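Local coordinates for protein response regulator FixJ (Bradyrhizobium japonicum, PDB 5XSO) that acts, once activated by its oxygen-sensing partner kinase FixL, as a DNA-binding response regulator that induces expression of the nitrogen-fixation genes nifA and fixK, at residues Pro88-Thr93 against Glu127-Gln132; Glu162-Gly167 against Ser201-Leu206; Lys171-Glu176 against Arg182-Tyr187. All coordinates share one frame; numbering follows the deposited sequence. Where two conformers were deposited one is given.

Interaction 1 of 3, residues Pro88-Thr93 against Glu127-Gln132; sequences PILIMT and ESAIRQ
Pro-88 and Ala-129 provide the first shell of this contact, in which the methyl of Ala-129 meets CB and CG of the proline ring. CB of Ala-129 approaches CB of Pro-88 to 3.9 Å, while the neighbouring ring carbon, Pro-88 CG, lies 3.7 Å from Ala-129 O. The ring thus rests against both the side chain and the backbone of a single helical residue. Two residues on, inside strand 89-93, Leu-90 also points toward the helix, and its CD2 reaches Ala-129 CB at a looser 4.4 Å. Leu-90 directs CD1 straight on, anti to CA (chi2 179°), which turns CD2 back as the branch that meets the methyl.

Outside this shell, Leu-90 is flanked by Leu-122, Met-125 and Ile-126 of helix 119-138, which also carries Ala-129; Pro-88 touches Ala-133, and Ile-130 lies against Cys-61 of strand 61-65. Backbone hydrogen bonds of Pro-88 and Leu-90 with Val-62 hold the strand's start beside strand 61-65. This is how the CheY-like receiver fold seats its last helix on the sheet. The contact is buried and, apart from the ring's touch on a carbonyl, apolar, so fit and exclusion of water probably matter more than directed polar bonds.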
ATOM      1  N   PRO A  88       4.636   4.909   2.996  1.00 24.35           N
ATOM      2  CA  PRO A  88       3.842   6.056   3.451  1.00 23.00           C
ATOM      3  C   PRO A  88       4.299   7.331   2.744  1.00 21.89           C
ATOM      4  O   PRO A  88       5.488   7.503   2.415  1.00 21.59           O
ATOM      5  CB  PRO A  88       4.138   6.123   4.961  1.00 22.15           C
ATOM      6  CG  PRO A  88       5.524   5.526   5.109  1.00 22.26           C
ATOM      7  CD  PRO A  88       5.636   4.474   3.996  1.00 24.01           C
ATOM      8  N   ILE A  89       3.354   8.246   2.528  1.00 21.26           N
ATOM      9  CA  ILE A  89       3.661   9.503   1.854  1.00 20.28           C
ATOM     10  C   ILE A  89       3.272  10.703   2.731  1.00 18.91           C
ATOM     11  O   ILE A  89       2.119  10.811   3.183  1.00 19.22           O
ATOM     12  CB  ILE A  89       2.956   9.599   0.488  1.00 21.54           C
ATOM     13  CG1 ILE A  89       3.351   8.405  -0.395  1.00 33.04           C
ATOM     14  CG2 ILE A  89       3.339  10.953  -0.163  1.00 20.68           C
ATOM     15  CD1 ILE A  89       2.348   8.125  -1.537  1.00 33.71           C
ATOM     16  N   LEU A  90       4.222  11.623   2.934  1.00 17.67           N
ATOM     17  CA  LEU A  90       3.956  12.913   3.563  1.00 16.65           C
ATOM     18  C   LEU A  90       4.052  14.021   2.508  1.00 16.47           C
ATOM     19  O   LEU A  90       4.945  13.994   1.643  1.00 16.63           O
ATOM     20  CB  LEU A  90       4.989  13.210   4.676  1.00 15.74           C
ATOM     21  CG  LEU A  90       5.175  12.078   5.684  1.00 16.14           C
ATOM     22  CD1 LEU A  90       6.251  12.493   6.706  1.00 15.50           C
ATOM     23  CD2 LEU A  90       3.796  11.819   6.404  1.00 16.78           C
ATOM     24  N   ILE A  91       3.152  14.998   2.588  1.00 16.36           N
ATOM     25  CA  ILE A  91       3.030  16.064   1.600  1.00 16.52           C
ATOM     26  C   ILE A  91       3.446  17.375   2.242  1.00 15.65           C
ATOM     27  O   ILE A  91       2.908  17.743   3.299  1.00 15.99           O
ATOM     28  CB  ILE A  91       1.581  16.164   1.078  1.00 17.56           C
ATOM     29  CG1 ILE A  91       1.149  14.842   0.415  1.00 18.84           C
ATOM     30  CG2 ILE A  91       1.432  17.380   0.178  1.00 17.87           C
ATOM     31  CD1 ILE A  91       1.941  14.511  -0.805  1.00 19.67           C
ATOM     32  N   MET A  92       4.415  18.079   1.618  1.00 15.45           N
ATOM     33  CA  MET A  92       4.842  19.417   2.011  1.00 15.25           C
ATOM     34  C   MET A  92       4.089  20.439   1.163  1.00 15.99           C
ATOM     35  O   MET A  92       3.934  20.247  -0.039  1.00 16.50           O
ATOM     36  CB  MET A  92       6.357  19.627   1.820  1.00 14.86           C
ATOM     37  CG  MET A  92       7.162  18.574   2.506  1.00 14.35           C
ATOM     38  SD  MET A  92       8.910  18.979   2.203  1.00 16.28           S
ATOM     39  CE  MET A  92       9.040  18.312   0.554  1.00 18.61           C
ATOM     40  N   THR A  93       3.621  21.520   1.780  1.00 16.54           N
ATOM     41  CA  THR A  93       2.738  22.422   1.034  1.00 17.49           C
ATOM     42  C   THR A  93       2.831  23.834   1.598  1.00 18.06           C
ATOM     43  O   THR A  93       2.973  24.032   2.817  1.00 17.99           O
ATOM     44  CB  THR A  93       1.252  21.941   1.070  1.00 18.95           C
ATOM     45  OG1 THR A  93       0.428  22.864   0.326  1.00 19.37           O
ATOM     46  CG2 THR A  93       0.699  21.866   2.521  1.00 18.43           C
ATOM     47  N   GLU A 127       8.832   9.331  11.705  1.00 21.04           N
ATOM     48  CA  GLU A 127       8.968   8.163  12.579  1.00 32.94           C
ATOM     49  C   GLU A 127       7.633   7.475  12.768  1.00 26.77           C
ATOM     50  O   GLU A 127       7.550   6.233  12.749  1.00 28.80           O
ATOM     51  CB  GLU A 127       9.542   8.552  13.941  1.00 32.92           C
ATOM     52  CG  GLU A 127      11.017   8.409  14.029  1.00 49.50           C
ATOM     53  CD  GLU A 127      11.492   8.467  15.465  1.00 66.46           C
ATOM     54  OE1 GLU A 127      12.242   9.413  15.797  1.00 71.58           O
ATOM     55  OE2 GLU A 127      11.096   7.572  16.255  1.00 72.88           O
ATOM     56  N   SER A 128       6.574   8.263  12.930  1.00 25.45           N
ATOM     57  CA  SER A 128       5.250   7.697  13.114  1.00 29.73           C
ATOM     58  C   SER A 128       4.772   6.998  11.850  1.00 31.90           C
ATOM     59  O   SER A 128       4.239   5.888  11.916  1.00 29.15           O
ATOM     60  CB  SER A 128       4.283   8.798  13.537  1.00 29.56           C
ATOM     61  OG  SER A 128       2.932   8.390  13.442  1.00 32.62           O
ATOM     62  N   ALA A 129       5.001   7.615  10.688  1.00 24.37           N
ATOM     63  CA  ALA A 129       4.589   7.046   9.397  1.00 21.33           C
ATOM     64  C   ALA A 129       5.267   5.716   9.127  1.00 21.85           C
ATOM     65  O   ALA A 129       4.645   4.767   8.634  1.00 23.18           O
ATOM     66  CB  ALA A 129       4.958   8.031   8.285  1.00 22.58           C
ATOM     67  N   ILE A 130       6.574   5.660   9.363  1.00 21.51           N
ATOM     68  CA  ILE A 130       7.312   4.433   9.116  1.00 30.04           C
ATOM     69  C   ILE A 130       6.828   3.347  10.057  1.00 39.87           C
ATOM     70  O   ILE A 130       6.596   2.201   9.649  1.00 30.73           O
ATOM     71  CB  ILE A 130       8.816   4.671   9.273  1.00 25.40           C
ATOM     72  CG1 ILE A 130       9.368   5.436   8.069  1.00 21.14           C
ATOM     73  CG2 ILE A 130       9.545   3.335   9.345  1.00 30.05           C
ATOM     74  CD1 ILE A 130      10.837   5.853   8.194  1.00 24.06           C
ATOM     75  N   ARG A 131       6.647   3.703  11.328  1.00 39.32           N
ATOM     76  CA  ARG A 131       6.212   2.727  12.319  0.50 46.05           C
ATOM     77  C   ARG A 131       4.865   2.114  11.940  1.00 43.12           C
ATOM     78  O   ARG A 131       4.670   0.899  12.069  1.00 48.11           O
ATOM     79  CB  ARG A 131       6.162   3.394  13.695  0.50 47.07           C
ATOM     80  CG  ARG A 131       5.695   2.502  14.837  0.50 52.96           C
ATOM     81  CD  ARG A 131       5.750   3.245  16.180  0.50 53.77           C
ATOM     82  NE  ARG A 131       7.027   3.921  16.400  0.50 47.89           N
ATOM     83  CZ  ARG A 131       7.170   5.236  16.557  0.50 50.93           C
ATOM     84  NH1 ARG A 131       8.378   5.757  16.753  0.50 45.53           N
ATOM     85  NH2 ARG A 131       6.108   6.034  16.520  0.50 53.39           N
ATOM     86  N   GLN A 132       3.924   2.936  11.450  1.00 34.58           N
ATOM     87  CA  GLN A 132       2.601   2.428  11.096  1.00 38.20           C
ATOM     88  C   GLN A 132       2.609   1.651   9.779  1.00 39.04           C
ATOM     89  O   GLN A 132       1.829   0.707   9.618  1.00 36.73           O
ATOM     90  CB  GLN A 132       1.582   3.569  11.010  1.00 40.75           C
ATOM     91  CG  GLN A 132       1.660   4.593  12.130  1.00 54.84           C
ATOM     92  CD  GLN A 132       0.623   4.413  13.222  1.00 70.11           C
ATOM     93  OE1 GLN A 132       0.646   3.416  13.947  1.00 77.77           O
ATOM     94  NE2 GLN A 132      -0.272   5.398  13.370  1.00 70.42           N
TER

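Interaction 2 of 3, residues Glu162-Gly167 against Ser201-Leu206; sequences EGLIAG and SELVRL
Leu-164 and Ile-165 are presented to Leu-203 and Val-204 by a helical turn whose shortest polar bond runs from Ala-166 N to Glu-162 O, at 2.9 Å. The turn ends at Gly-167, where phi becomes positive (89°) and the amide N bonds back to Leu-164 O at 3.1 Å. This belongs to a Schellman motif, which closes the helix with its glycine two residues after Ile-165.

Ile-165 carries the largest share. Its CG1 is anti to the carbonyl carbon (chi1 -70°), and the extended arm ends at CD1, which lies 4.3 Å from Leu-203 CG and close to the carbonyl oxygen of the same residue. Midway along the arm, Ile-165 CG1 meets Val-204 CG2 at 4.1 Å, the two branched side chains passing each other at a slant. Val-204 uses the methyl beside its own backbone N for this, its other branch being anti to that nitrogen. Leu-164 and Leu-203 meet more loosely, methyl to methyl, with Leu-164 CD1 4.4 Å from Leu-203 CD2; each of these is the outstretched branch of its leucine.

The axes of segments 162-166 and 201-206 approach to 10.0 Å, at 110° between their directions, so these turns cross steeply and touch over a short patch. Further in, Leu-203 also packs on Val-191 and Met-195 of helix 184-195, and Leu-164 on Arg-188. Ile-165 and Val-204 remain partly exposed, whereas Leu-164 and Leu-203 are buried. Direct packing of the first helix, 155-166, on the last, 200-209, with helix 184-195 also against Leu-203, fits the four-helix LuxR/NarL-type DNA-binding domain.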
ATOM      1  N   GLU A 162     -16.274 -18.206  -1.452  1.00 13.42           N
ATOM      2  CA  GLU A 162     -17.126 -17.177  -0.864  0.50 14.95           C
ATOM      3  C   GLU A 162     -18.273 -17.790  -0.080  1.00 14.33           C
ATOM      4  O   GLU A 162     -18.567 -17.365   1.037  1.00 15.24           O
ATOM      5  CB  GLU A 162     -17.652 -16.260  -1.965  0.50 17.71           C
ATOM      6  CG  GLU A 162     -18.649 -15.207  -1.527  0.50 21.55           C
ATOM      7  CD  GLU A 162     -19.099 -14.410  -2.726  0.50 29.34           C
ATOM      8  OE1 GLU A 162     -20.173 -14.723  -3.292  0.50 19.49           O
ATOM      9  OE2 GLU A 162     -18.334 -13.500  -3.118  0.50 31.71           O
ATOM     10  N   GLY A 163     -18.939 -18.795  -0.660  1.00 13.07           N
ATOM     11  CA  GLY A 163     -20.063 -19.430   0.020  1.00 13.62           C
ATOM     12  C   GLY A 163     -19.651 -20.138   1.302  1.00 13.26           C
ATOM     13  O   GLY A 163     -20.367 -20.077   2.318  1.00 12.79           O
ATOM     14  N   LEU A 164     -18.489 -20.795   1.286  1.00 11.05           N
ATOM     15  CA  LEU A 164     -17.985 -21.448   2.503  1.00 11.53           C
ATOM     16  C   LEU A 164     -17.748 -20.440   3.600  1.00 12.16           C
ATOM     17  O   LEU A 164     -18.134 -20.657   4.757  1.00 12.64           O
ATOM     18  CB  LEU A 164     -16.673 -22.196   2.220  1.00  9.84           C
ATOM     19  CG  LEU A 164     -16.858 -23.451   1.358  1.00  8.59           C
ATOM     20  CD1 LEU A 164     -15.499 -24.019   0.842  1.00  8.80           C
ATOM     21  CD2 LEU A 164     -17.596 -24.508   2.125  1.00 10.73           C
ATOM     22  N   ILE A 165     -17.089 -19.330   3.266  1.00 13.20           N
ATOM     23  CA  ILE A 165     -16.787 -18.309   4.275  1.00 15.01           C
ATOM     24  C   ILE A 165     -18.053 -17.645   4.800  1.00 18.36           C
ATOM     25  O   ILE A 165     -18.136 -17.287   5.978  1.00 17.76           O
ATOM     26  CB  ILE A 165     -15.827 -17.280   3.669  1.00 16.14           C
ATOM     27  CG1 ILE A 165     -14.470 -17.960   3.491  1.00 15.18           C
ATOM     28  CG2 ILE A 165     -15.732 -16.023   4.574  1.00 19.41           C
ATOM     29  CD1 ILE A 165     -13.406 -17.051   2.864  1.00 23.71           C
ATOM     30  N   ALA A 166     -19.051 -17.456   3.936  1.00 16.41           N
ATOM     31  CA  ALA A 166     -20.357 -16.902   4.293  1.00 18.15           C
ATOM     32  C   ALA A 166     -21.189 -17.850   5.149  1.00 18.66           C
ATOM     33  O   ALA A 166     -22.228 -17.421   5.671  1.00 21.67           O
ATOM     34  CB  ALA A 166     -21.135 -16.556   3.015  1.00 18.03           C
ATOM     35  N   GLY A 167     -20.783 -19.105   5.290  1.00 15.66           N
ATOM     36  CA  GLY A 167     -21.476 -20.070   6.132  1.00 15.47           C
ATOM     37  C   GLY A 167     -22.573 -20.858   5.440  1.00 19.08           C
ATOM     38  O   GLY A 167     -23.406 -21.490   6.120  1.00 15.42           O
ATOM     39  N   SER A 201     -11.371 -22.046   9.044  1.00 15.09           N
ATOM     40  CA  SER A 201     -10.764 -20.904   9.723  0.50 17.25           C
ATOM     41  C   SER A 201      -9.510 -20.432   9.006  1.00 17.72           C
ATOM     42  O   SER A 201      -9.267 -19.227   8.876  1.00 19.29           O
ATOM     43  CB  SER A 201     -10.433 -21.259  11.180  0.50 18.61           C
ATOM     44  OG  SER A 201     -11.622 -21.380  11.911  0.50 18.87           O
ATOM     45  N   GLU A 202      -8.682 -21.369   8.552  1.00 16.70           N
ATOM     46  CA  GLU A 202      -7.489 -20.987   7.804  1.00 17.30           C
ATOM     47  C   GLU A 202      -7.865 -20.298   6.505  1.00 16.81           C
ATOM     48  O   GLU A 202      -7.263 -19.282   6.123  1.00 18.32           O
ATOM     49  CB  GLU A 202      -6.618 -22.208   7.495  1.00 16.38           C
ATOM     50  CG  GLU A 202      -5.859 -22.703   8.696  1.00 22.67           C
ATOM     51  CD  GLU A 202      -4.617 -23.537   8.322  1.00 34.16           C
ATOM     52  OE1 GLU A 202      -4.357 -23.825   7.102  1.00 25.05           O
ATOM     53  OE2 GLU A 202      -3.859 -23.833   9.299  1.00 35.73           O
ATOM     54  N   LEU A 203      -8.885 -20.825   5.830  1.00 15.01           N
ATOM     55  CA  LEU A 203      -9.365 -20.175   4.600  1.00 14.73           C
ATOM     56  C   LEU A 203      -9.833 -18.742   4.870  1.00 17.19           C
ATOM     57  O   LEU A 203      -9.517 -17.809   4.108  1.00 18.00           O
ATOM     58  CB  LEU A 203     -10.497 -21.021   3.999  1.00 12.80           C
ATOM     59  CG  LEU A 203     -11.013 -20.579   2.617  1.00 16.11           C
ATOM     60  CD1 LEU A 203      -9.859 -20.776   1.592  1.00 14.17           C
ATOM     61  CD2 LEU A 203     -12.183 -21.502   2.195  1.00 15.10           C
ATOM     62  N   VAL A 204     -10.556 -18.541   5.970  1.00 17.10           N
ATOM     63  CA  VAL A 204     -10.956 -17.194   6.394  1.00 24.68           C
ATOM     64  C   VAL A 204      -9.740 -16.284   6.596  1.00 22.00           C
ATOM     65  O   VAL A 204      -9.727 -15.129   6.139  1.00 26.39           O
ATOM     66  CB  VAL A 204     -11.805 -17.281   7.676  1.00 19.76           C
ATOM     67  CG1 VAL A 204     -11.961 -15.919   8.345  1.00 22.54           C
ATOM     68  CG2 VAL A 204     -13.157 -17.871   7.348  1.00 18.14           C
ATOM     69  N   ARG A 205      -8.719 -16.764   7.292  1.00 21.94           N
ATOM     70  CA  ARG A 205      -7.599 -15.871   7.575  1.00 26.73           C
ATOM     71  C   ARG A 205      -6.825 -15.534   6.307  1.00 31.94           C
ATOM     72  O   ARG A 205      -6.265 -14.438   6.197  1.00 27.64           O
ATOM     73  CB  ARG A 205      -6.650 -16.456   8.605  1.00 30.33           C
ATOM     74  CG  ARG A 205      -7.252 -16.979   9.886  1.00 28.08           C
ATOM     75  CD  ARG A 205      -6.178 -17.160  10.904  1.00 34.39           C
ATOM     76  NE  ARG A 205      -6.790 -17.379  12.197  1.00 35.00           N
ATOM     77  CZ  ARG A 205      -7.201 -16.381  12.975  1.00 29.93           C
ATOM     78  NH1 ARG A 205      -7.031 -15.111  12.611  1.00 31.89           N
ATOM     79  NH2 ARG A 205      -7.780 -16.685  14.102  1.00 30.53           N
ATOM     80  N   LEU A 206      -6.738 -16.467   5.364  1.00 22.57           N
ATOM     81  CA  LEU A 206      -6.140 -16.120   4.083  1.00 22.96           C
ATOM     82  C   LEU A 206      -6.979 -15.056   3.377  1.00 23.87           C
ATOM     83  O   LEU A 206      -6.440 -14.082   2.827  1.00 28.44           O
ATOM     84  CB  LEU A 206      -5.997 -17.379   3.207  1.00 20.56           C
ATOM     85  CG  LEU A 206      -5.023 -18.416   3.803  1.00 20.20           C
ATOM     86  CD1 LEU A 206      -5.091 -19.768   3.041  1.00 17.90           C
ATOM     87  CD2 LEU A 206      -3.620 -17.931   3.832  1.00 22.55           C
TER

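Interaction 3 of 3, residues Lys171-Glu176 against Arg182-Tyr187; sequences KLIARE and RTIEVY
Ile-173 is the first residue of helix 170-177 to meet Ile-184 across the turn. The branch it uses is CG2, anti to the backbone N, and this methyl lies 3.8 Å from Ile-184 CD1. The other arm, through CG1, leaves in a different direction, and the Ile-173 side chain also touches Leu-164 of helix 155-166. The residue therefore joins three helices.

Ala-174 follows, with its backbone and its methyl both engaged: Ile-184 CD1 lies 3.8 Å from Ala-174 N and 4.1 Å from Ala-174 CB. The methyl also approaches Ile-184 CG1 at 4.2 Å, so it lies alongside the end of the isoleucine arm. This is the helix-turn-helix of a LuxR-type domain, a motif in which the second helix is the one expected to enter the DNA major groove, with the small Ala-174 where the backbones come closest, its CA 6.9 Å from Ile-184 CA.

Further along, Glu-176 N bonds to Leu-172 O at 2.8 Å, continuing the helix past the contact. On the opposing side, Ile-184 sets CG1 anti to its carbonyl carbon, and the turn at chi2 (-63°) folds CD1 round to meet two successive residues. Ile-179 in the turn packs on Ile-184 as well. Thr-183 OG1 hydrogen-bonds to Ser-180 O, and Glu-185 OE1 to Asn-170 ND2, tying the start of helix 184-195 to both the turn and the beginning of helix 170-177.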
ATOM      1  N   LYS A 171     -25.668 -27.503  -0.027  1.00 11.29           N
ATOM      2  CA  LYS A 171     -26.920 -27.381  -0.775  1.00 12.54           C
ATOM      3  C   LYS A 171     -27.208 -25.933  -1.102  1.00 13.16           C
ATOM      4  O   LYS A 171     -27.649 -25.601  -2.220  1.00 13.75           O
ATOM      5  CB  LYS A 171     -28.033 -27.994   0.090  1.00 17.63           C
ATOM      6  CG  LYS A 171     -29.453 -27.832  -0.471  1.00 31.19           C
ATOM      7  CD  LYS A 171     -30.387 -28.873   0.150  1.00 29.89           C
ATOM      8  CE  LYS A 171     -30.529 -28.714   1.649  1.00 34.97           C
ATOM      9  NZ  LYS A 171     -31.569 -29.687   2.151  1.00 27.68           N
ATOM     10  N   LEU A 172     -26.941 -25.039  -0.169  1.00 13.29           N
ATOM     11  CA  LEU A 172     -27.189 -23.636  -0.450  1.00 14.23           C
ATOM     12  C   LEU A 172     -26.133 -23.038  -1.373  1.00 13.42           C
ATOM     13  O   LEU A 172     -26.468 -22.110  -2.141  1.00 14.41           O
ATOM     14  CB  LEU A 172     -27.280 -22.788   0.825  1.00 15.11           C
ATOM     15  CG  LEU A 172     -28.540 -23.022   1.697  1.00 18.69           C
ATOM     16  CD1 LEU A 172     -28.376 -22.281   2.991  1.00 19.69           C
ATOM     17  CD2 LEU A 172     -29.772 -22.524   0.941  1.00 18.33           C
ATOM     18  N   ILE A 173     -24.878 -23.498  -1.308  1.00 11.97           N
ATOM     19  CA  ILE A 173     -23.896 -23.015  -2.282  1.00 11.48           C
ATOM     20  C   ILE A 173     -24.349 -23.370  -3.703  1.00 11.76           C
ATOM     21  O   ILE A 173     -24.360 -22.521  -4.603  1.00 12.54           O
ATOM     22  CB  ILE A 173     -22.493 -23.578  -1.975  1.00 11.16           C
ATOM     23  CG1 ILE A 173     -21.996 -22.982  -0.643  1.00 10.25           C
ATOM     24  CG2 ILE A 173     -21.495 -23.156  -3.146  1.00  9.87           C
ATOM     25  CD1 ILE A 173     -20.571 -23.593  -0.156  1.00  9.12           C
ATOM     26  N   ALA A 174     -24.747 -24.624  -3.906  1.00 11.43           N
ATOM     27  CA  ALA A 174     -25.274 -25.082  -5.194  1.00 12.03           C
ATOM     28  C   ALA A 174     -26.435 -24.215  -5.656  1.00 13.70           C
ATOM     29  O   ALA A 174     -26.496 -23.763  -6.818  1.00 14.47           O
ATOM     30  CB  ALA A 174     -25.710 -26.559  -5.052  1.00 11.92           C
ATOM     31  N   ARG A 175     -27.385 -23.966  -4.759  1.00 14.55           N
ATOM     32  CA  ARG A 175     -28.577 -23.208  -5.144  0.50 16.46           C
ATOM     33  C   ARG A 175     -28.244 -21.744  -5.405  1.00 17.15           C
ATOM     34  O   ARG A 175     -28.787 -21.124  -6.337  1.00 18.62           O
ATOM     35  CB  ARG A 175     -29.629 -23.338  -4.037  0.50 17.43           C
ATOM     36  CG  ARG A 175     -30.958 -22.654  -4.316  0.50 33.85           C
ATOM     37  CD  ARG A 175     -31.986 -23.084  -3.250  0.50 36.80           C
ATOM     38  NE  ARG A 175     -32.039 -22.182  -2.100  0.50 41.54           N
ATOM     39  CZ  ARG A 175     -32.962 -22.256  -1.139  0.50 33.17           C
ATOM     40  NH1 ARG A 175     -33.906 -23.186  -1.200  0.50 32.68           N
ATOM     41  NH2 ARG A 175     -32.955 -21.383  -0.141  0.50 26.88           N
ATOM     42  N   GLU A 176     -27.377 -21.163  -4.583  1.00 16.44           N
ATOM     43  CA  GLU A 176     -27.105 -19.734  -4.686  1.00 17.53           C
ATOM     44  C   GLU A 176     -26.390 -19.407  -5.980  1.00 18.42           C
ATOM     45  O   GLU A 176     -26.697 -18.397  -6.639  1.00 19.42           O
ATOM     46  CB  GLU A 176     -26.237 -19.292  -3.507  1.00 19.74           C
ATOM     47  CG  GLU A 176     -25.586 -17.930  -3.705  1.00 39.18           C
ATOM     48  CD  GLU A 176     -26.408 -16.811  -3.078  1.00 55.47           C
ATOM     49  OE1 GLU A 176     -26.071 -15.630  -3.304  1.00 57.56           O
ATOM     50  OE2 GLU A 176     -27.385 -17.119  -2.357  1.00 67.02           O
ATOM     51  N   ARG A 182     -23.239 -32.262  -7.186  1.00 11.55           N
ATOM     52  CA  ARG A 182     -22.134 -33.228  -7.221  1.00 13.15           C
ATOM     53  C   ARG A 182     -20.783 -32.586  -7.446  1.00 12.55           C
ATOM     54  O   ARG A 182     -19.748 -33.291  -7.328  1.00 12.90           O
ATOM     55  CB  ARG A 182     -22.419 -34.313  -8.290  1.00 17.99           C
ATOM     56  CG  ARG A 182     -21.950 -33.917  -9.664  1.00 29.31           C
ATOM     57  CD  ARG A 182     -22.128 -35.069 -10.675  1.00 48.36           C
ATOM     58  NE  ARG A 182     -23.536 -35.431 -10.844  1.00 45.10           N
ATOM     59  CZ  ARG A 182     -24.386 -34.774 -11.638  1.00 50.12           C
ATOM     60  NH1 ARG A 182     -23.980 -33.711 -12.327  1.00 49.98           N
ATOM     61  NH2 ARG A 182     -25.645 -35.176 -11.734  1.00 52.62           N
ATOM     62  N   THR A 183     -20.708 -31.266  -7.709  1.00  9.40           N
ATOM     63  CA  THR A 183     -19.389 -30.651  -7.896  1.00  8.72           C
ATOM     64  C   THR A 183     -18.951 -29.813  -6.709  1.00  8.16           C
ATOM     65  O   THR A 183     -17.829 -29.298  -6.733  1.00  7.67           O
ATOM     66  CB  THR A 183     -19.332 -29.788  -9.190  1.00 15.18           C
ATOM     67  OG1 THR A 183     -20.287 -28.714  -9.105  1.00 13.93           O
ATOM     68  CG2 THR A 183     -19.663 -30.639 -10.443  1.00 16.04           C
ATOM     69  N   ILE A 184     -19.796 -29.634  -5.677  1.00  7.71           N
ATOM     70  CA  ILE A 184     -19.426 -28.707  -4.600  1.00  7.25           C
ATOM     71  C   ILE A 184     -18.178 -29.192  -3.865  1.00  6.45           C
ATOM     72  O   ILE A 184     -17.244 -28.404  -3.600  1.00  6.61           O
ATOM     73  CB  ILE A 184     -20.604 -28.499  -3.638  1.00  7.44           C
ATOM     74  CG1 ILE A 184     -21.834 -27.894  -4.382  1.00  8.92           C
ATOM     75  CG2 ILE A 184     -20.119 -27.601  -2.388  1.00  7.13           C
ATOM     76  CD1 ILE A 184     -21.615 -26.478  -4.996  1.00 12.04           C
ATOM     77  N   GLU A 185     -18.134 -30.471  -3.536  1.00  6.44           N
ATOM     78  CA  GLU A 185     -16.948 -30.956  -2.823  1.00  8.72           C
ATOM     79  C   GLU A 185     -15.735 -30.995  -3.728  1.00  9.79           C
ATOM     80  O   GLU A 185     -14.609 -30.915  -3.227  1.00  7.38           O
ATOM     81  CB  GLU A 185     -17.188 -32.347  -2.226  1.00  6.42           C
ATOM     82  CG  GLU A 185     -18.151 -32.308  -1.055  1.00  6.65           C
ATOM     83  CD  GLU A 185     -17.508 -31.745   0.210  1.00 10.02           C
ATOM     84  OE1 GLU A 185     -18.195 -31.085   0.994  1.00  8.47           O
ATOM     85  OE2 GLU A 185     -16.298 -31.967   0.402  1.00  9.12           O
ATOM     86  N   VAL A 186     -15.924 -31.159  -5.043  1.00  6.50           N
ATOM     87  CA  VAL A 186     -14.777 -31.076  -5.964  1.00  6.78           C
ATOM     88  C   VAL A 186     -14.168 -29.690  -5.911  1.00  7.03           C
ATOM     89  O   VAL A 186     -12.949 -29.530  -5.771  1.00  6.73           O
ATOM     90  CB  VAL A 186     -15.199 -31.444  -7.396  1.00  7.98           C
ATOM     91  CG1 VAL A 186     -13.991 -31.244  -8.408  1.00 12.51           C
ATOM     92  CG2 VAL A 186     -15.808 -32.871  -7.419  1.00 12.05           C
ATOM     93  N   TYR A 187     -15.020 -28.666  -6.012  1.00  7.22           N
ATOM     94  CA  TYR A 187     -14.518 -27.319  -5.947  1.00  6.94           C
ATOM     95  C   TYR A 187     -13.950 -27.010  -4.573  1.00  6.59           C
ATOM     96  O   TYR A 187     -12.926 -26.312  -4.494  1.00  6.99           O
ATOM     97  CB  TYR A 187     -15.630 -26.317  -6.308  1.00  7.41           C
ATOM     98  CG  TYR A 187     -16.024 -26.386  -7.790  1.00  8.17           C
ATOM     99  CD1 TYR A 187     -15.053 -26.474  -8.802  1.00  8.76           C
ATOM    100  CD2 TYR A 187     -17.371 -26.381  -8.159  1.00  9.67           C
ATOM    101  CE1 TYR A 187     -15.433 -26.487 -10.208  1.00  9.80           C
ATOM    102  CE2 TYR A 187     -17.773 -26.418  -9.497  1.00 10.33           C
ATOM    103  CZ  TYR A 187     -16.786 -26.475 -10.513  1.00 10.33           C
ATOM    104  OH  TYR A 187     -17.162 -26.491 -11.832  1.00 11.38           O
TER

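Overall arrangement
The three contacts divide between the two ends of an elongated chain. Interaction 1 belongs to the receiver domain, joining strand 89-93 of its parallel sheet to helix 119-138; interactions 2 and 3 share the LuxR-type domain. Interaction 1 closes before the others open; its centre lies about 34 Å from that of interaction 2 and about 47 Å from that of interaction 3, and interaction 1 touches neither. The latter two have centres about 15 Å apart and meet where Leu-164 N lies 3.8 Å from Ile-173 CD1. In sequence, interaction 3 falls between the halves of interaction 2, so the outer helices bracket the helix-turn-helix, while the receiver core remains separate, consistent with a modular regulator.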